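Local coordinates for heme-binding protein A (Haemophilus parasuis 29755, PDB 3TPA) that is an extracellular solute-binding protein of family 5, related to the glutathione-binding GbpA proteins, whose own ligand is not established, at residues G323-L328 with A468-Q473. The protein carries 1 engineered substitution. Numbering follows the deposited sequence.
Sequences GYNPHL and AVEIFQ
With CG of L328 anti to the backbone N (chi1 -171°), the leucine reaches from its loop to helix 458-475, where V469, E470 and Q473 receive its branched end; N325, likewise extended (chi1 179°), points its amide at the same helix. Both methyls of L328 bear on the helix, CD2 mainly on V469 and CD1 on E470 and Q473. CD2 meets CG1 of V469 at 3.6 Å, the two side chains crossing at about a right angle, whereas CD1 lies 3.8 Å from CD of E470 and 3.9 Å from CB of Q473. L328 and E470 run past each other in opposite directions, and the glutamate chain, bent at chi2, brings its carboxylate to the loop. There OE2 comes within 3.3 Å of ND2 of N325, the amide and carboxylate planes being turned 45° apart. E470 has two conformers and its contacts are those of one, which leaves them less certain.

N325 to L328 form a type I beta turn, closed by the bond from L328 N to N325 O, within the loop between strand 310-312 and helix 335-344 of this family 5 solute-binding protein. N325 OD1 also sits over one face of the H327 ring. In an Asx turn, the same oxygen accepts from the backbone N of H327 at 3.0 Å, a nearly straight bond whose donor stands above the carbonyl plane. This bond holds the amide oxygen against its own turn while the amide nitrogen is directed to the helix. The Q473 side chain crosses L328 obliquely, CD 4.1 Å from CD2 of L328, and its NE2 donates to P329 O.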
ATOM      1  N   GLY A 323       8.206  -9.496  11.128  1.00 14.27           N
ATOM      2  CA  GLY A 323       8.666  -8.879  12.359  1.00 15.02           C
ATOM      3  C   GLY A 323       7.594  -8.629  13.418  1.00 20.40           C
ATOM      4  O   GLY A 323       7.906  -8.242  14.542  1.00 18.64           O
ATOM      5  N   TYR A 324       6.328  -8.834  13.062  1.00 20.00           N
ATOM      6  CA  TYR A 324       5.230  -8.670  14.010  1.00 16.02           C
ATOM      7  C   TYR A 324       5.536  -9.409  15.302  1.00 22.63           C
ATOM      8  O   TYR A 324       6.060 -10.523  15.260  1.00 21.34           O
ATOM      9  CB  TYR A 324       3.922  -9.215  13.421  1.00 18.28           C
ATOM     10  CG  TYR A 324       2.747  -9.059  14.363  1.00 24.76           C
ATOM     11  CD1 TYR A 324       2.040  -7.862  14.427  1.00 27.93           C
ATOM     12  CD2 TYR A 324       2.353 -10.097  15.193  1.00 25.92           C
ATOM     13  CE1 TYR A 324       0.970  -7.707  15.286  1.00 26.80           C
ATOM     14  CE2 TYR A 324       1.275  -9.950  16.062  1.00 28.25           C
ATOM     15  CZ  TYR A 324       0.590  -8.754  16.098  1.00 31.21           C
ATOM     16  OH  TYR A 324      -0.476  -8.602  16.958  1.00 33.51           O
ATOM     17  N   ASN A 325       5.195  -8.802  16.440  1.00 21.82           N
ATOM     18  CA  ASN A 325       5.484  -9.402  17.748  1.00 22.54           C
ATOM     19  C   ASN A 325       4.236  -9.549  18.604  1.00 26.54           C
ATOM     20  O   ASN A 325       3.773  -8.581  19.197  1.00 25.86           O
ATOM     21  CB  ASN A 325       6.542  -8.595  18.512  1.00 15.42           C
ATOM     22  CG  ASN A 325       6.846  -9.169  19.883  1.00 21.20           C
ATOM     23  OD1 ASN A 325       6.375 -10.251  20.240  1.00 22.38           O
ATOM     24  ND2 ASN A 325       7.650  -8.447  20.656  1.00 21.58           N
ATOM     25  N   PRO A 326       3.707 -10.779  18.698  1.00 29.04           N
ATOM     26  CA  PRO A 326       2.434 -11.000  19.400  1.00 30.89           C
ATOM     27  C   PRO A 326       2.501 -10.727  20.912  1.00 34.28           C
ATOM     28  O   PRO A 326       1.461 -10.686  21.560  1.00 40.26           O
ATOM     29  CB  PRO A 326       2.130 -12.479  19.127  1.00 28.19           C
ATOM     30  CG  PRO A 326       3.457 -13.092  18.828  1.00 28.51           C
ATOM     31  CD  PRO A 326       4.289 -12.028  18.178  1.00 20.71           C
ATOM     32  N   HIS A 327       3.689 -10.526  21.465  1.00 27.78           N
ATOM     33  CA  HIS A 327       3.801 -10.315  22.905  1.00 28.04           C
ATOM     34  C   HIS A 327       4.534  -9.017  23.241  1.00 28.73           C
ATOM     35  O   HIS A 327       5.069  -8.852  24.339  1.00 31.04           O
ATOM     36  CB  HIS A 327       4.472 -11.524  23.575  1.00 30.41           C
ATOM     37  CG  HIS A 327       5.729 -11.969  22.897  1.00 46.22           C
ATOM     38  ND1 HIS A 327       6.956 -11.397  23.160  1.00 54.94           N
ATOM     39  CD2 HIS A 327       5.947 -12.926  21.964  1.00 55.39           C
ATOM     40  CE1 HIS A 327       7.881 -11.981  22.414  1.00 56.29           C
ATOM     41  NE2 HIS A 327       7.296 -12.909  21.676  1.00 56.96           N
ATOM     42  N   LEU A 328       4.568  -8.099  22.284  1.00 21.26           N
ATOM     43  CA  LEU A 328       5.071  -6.756  22.549  1.00 21.14           C
ATOM     44  C   LEU A 328       4.332  -6.185  23.761  1.00 29.58           C
ATOM     45  O   LEU A 328       3.098  -6.168  23.786  1.00 28.91           O
ATOM     46  CB  LEU A 328       4.836  -5.860  21.334  1.00 15.58           C
ATOM     47  CG  LEU A 328       5.493  -4.479  21.363  1.00 20.25           C
ATOM     48  CD1 LEU A 328       7.042  -4.581  21.500  1.00 16.96           C
ATOM     49  CD2 LEU A 328       5.112  -3.701  20.110  1.00 17.24           C
ATOM     50  N   ALA A 468      14.167  -3.982  17.076  1.00 11.20           N
ATOM     51  CA  ALA A 468      13.941  -2.550  16.810  1.00 11.97           C
ATOM     52  C   ALA A 468      12.602  -2.066  17.360  1.00 17.50           C
ATOM     53  O   ALA A 468      12.514  -0.993  17.953  1.00 15.15           O
ATOM     54  CB  ALA A 468      14.007  -2.264  15.312  1.00 13.46           C
ATOM     55  N   VAL A 469      11.552  -2.853  17.142  1.00 16.45           N
ATOM     56  CA  VAL A 469      10.221  -2.466  17.615  1.00 12.32           C
ATOM     57  C   VAL A 469      10.155  -2.416  19.154  1.00 10.38           C
ATOM     58  O   VAL A 469       9.515  -1.553  19.715  1.00 15.47           O
ATOM     59  CB  VAL A 469       9.116  -3.370  17.019  1.00 14.29           C
ATOM     60  CG1 VAL A 469       7.806  -3.173  17.760  1.00 12.31           C
ATOM     61  CG2 VAL A 469       8.946  -3.050  15.543  1.00 16.05           C
ATOM     62  N   GLU A 470      10.855  -3.307  19.846  1.00 14.83           N
ATOM     63  CA  GLU A 470      10.873  -3.265  21.311  0.52 18.54           C
ATOM     64  C   GLU A 470      11.497  -1.960  21.818  1.00 19.59           C
ATOM     65  O   GLU A 470      11.051  -1.383  22.812  1.00 17.68           O
ATOM     66  CB  GLU A 470      11.612  -4.481  21.881  0.52 17.15           C
ATOM     67  CG  GLU A 470      10.856  -5.801  21.726  0.52 22.32           C
ATOM     68  CD  GLU A 470      10.131  -6.233  22.997  0.52 22.97           C
ATOM     69  OE1 GLU A 470      10.038  -5.431  23.950  0.52 24.90           O
ATOM     70  OE2 GLU A 470       9.651  -7.387  23.044  0.52 25.10           O
ATOM     71  N   ILE A 471      12.527  -1.483  21.130  1.00 17.13           N
ATOM     72  CA  ILE A 471      13.152  -0.212  21.502  1.00 14.12           C
ATOM     73  C   ILE A 471      12.198   0.957  21.248  1.00 13.59           C
ATOM     74  O   ILE A 471      11.985   1.825  22.115  1.00 14.13           O
ATOM     75  CB  ILE A 471      14.477   0.025  20.744  1.00 19.06           C
ATOM     76  CG1 ILE A 471      15.560  -0.953  21.221  1.00 16.21           C
ATOM     77  CG2 ILE A 471      14.942   1.478  20.904  1.00 13.70           C
ATOM     78  CD1 ILE A 471      16.817  -0.968  20.336  1.00 14.62           C
ATOM     79  N   PHE A 472      11.620   0.980  20.056  1.00 11.54           N
ATOM     80  CA  PHE A 472      10.568   1.961  19.750  1.00 12.96           C
ATOM     81  C   PHE A 472       9.456   1.964  20.816  1.00 14.62           C
ATOM     82  O   PHE A 472       9.060   3.013  21.315  1.00 17.68           O
ATOM     83  CB  PHE A 472       9.951   1.700  18.372  1.00  9.51           C
ATOM     84  CG  PHE A 472       8.508   2.114  18.279  1.00 12.91           C
ATOM     85  CD1 PHE A 472       8.161   3.455  18.135  1.00  9.96           C
ATOM     86  CD2 PHE A 472       7.490   1.164  18.378  1.00 10.00           C
ATOM     87  CE1 PHE A 472       6.802   3.834  18.057  1.00 11.39           C
ATOM     88  CE2 PHE A 472       6.154   1.533  18.323  1.00  8.28           C
ATOM     89  CZ  PHE A 472       5.809   2.868  18.158  1.00 11.12           C
ATOM     90  N   GLN A 473       8.952   0.787  21.169  1.00 14.87           N
ATOM     91  CA  GLN A 473       7.841   0.706  22.132  1.00 13.44           C
ATOM     92  C   GLN A 473       8.217   1.251  23.512  1.00 18.80           C
ATOM     93  O   GLN A 473       7.445   1.977  24.119  1.00 19.92           O
ATOM     94  CB  GLN A 473       7.305  -0.729  22.240  1.00 12.99           C
ATOM     95  CG  GLN A 473       5.990  -0.868  23.051  1.00 14.86           C
ATOM     96  CD  GLN A 473       4.754  -0.289  22.337  1.00 20.64           C
ATOM     97  OE1 GLN A 473       4.869   0.501  21.406  1.00 22.28           O
ATOM     98  NE2 GLN A 473       3.570  -0.698  22.776  1.00 15.27           N
TER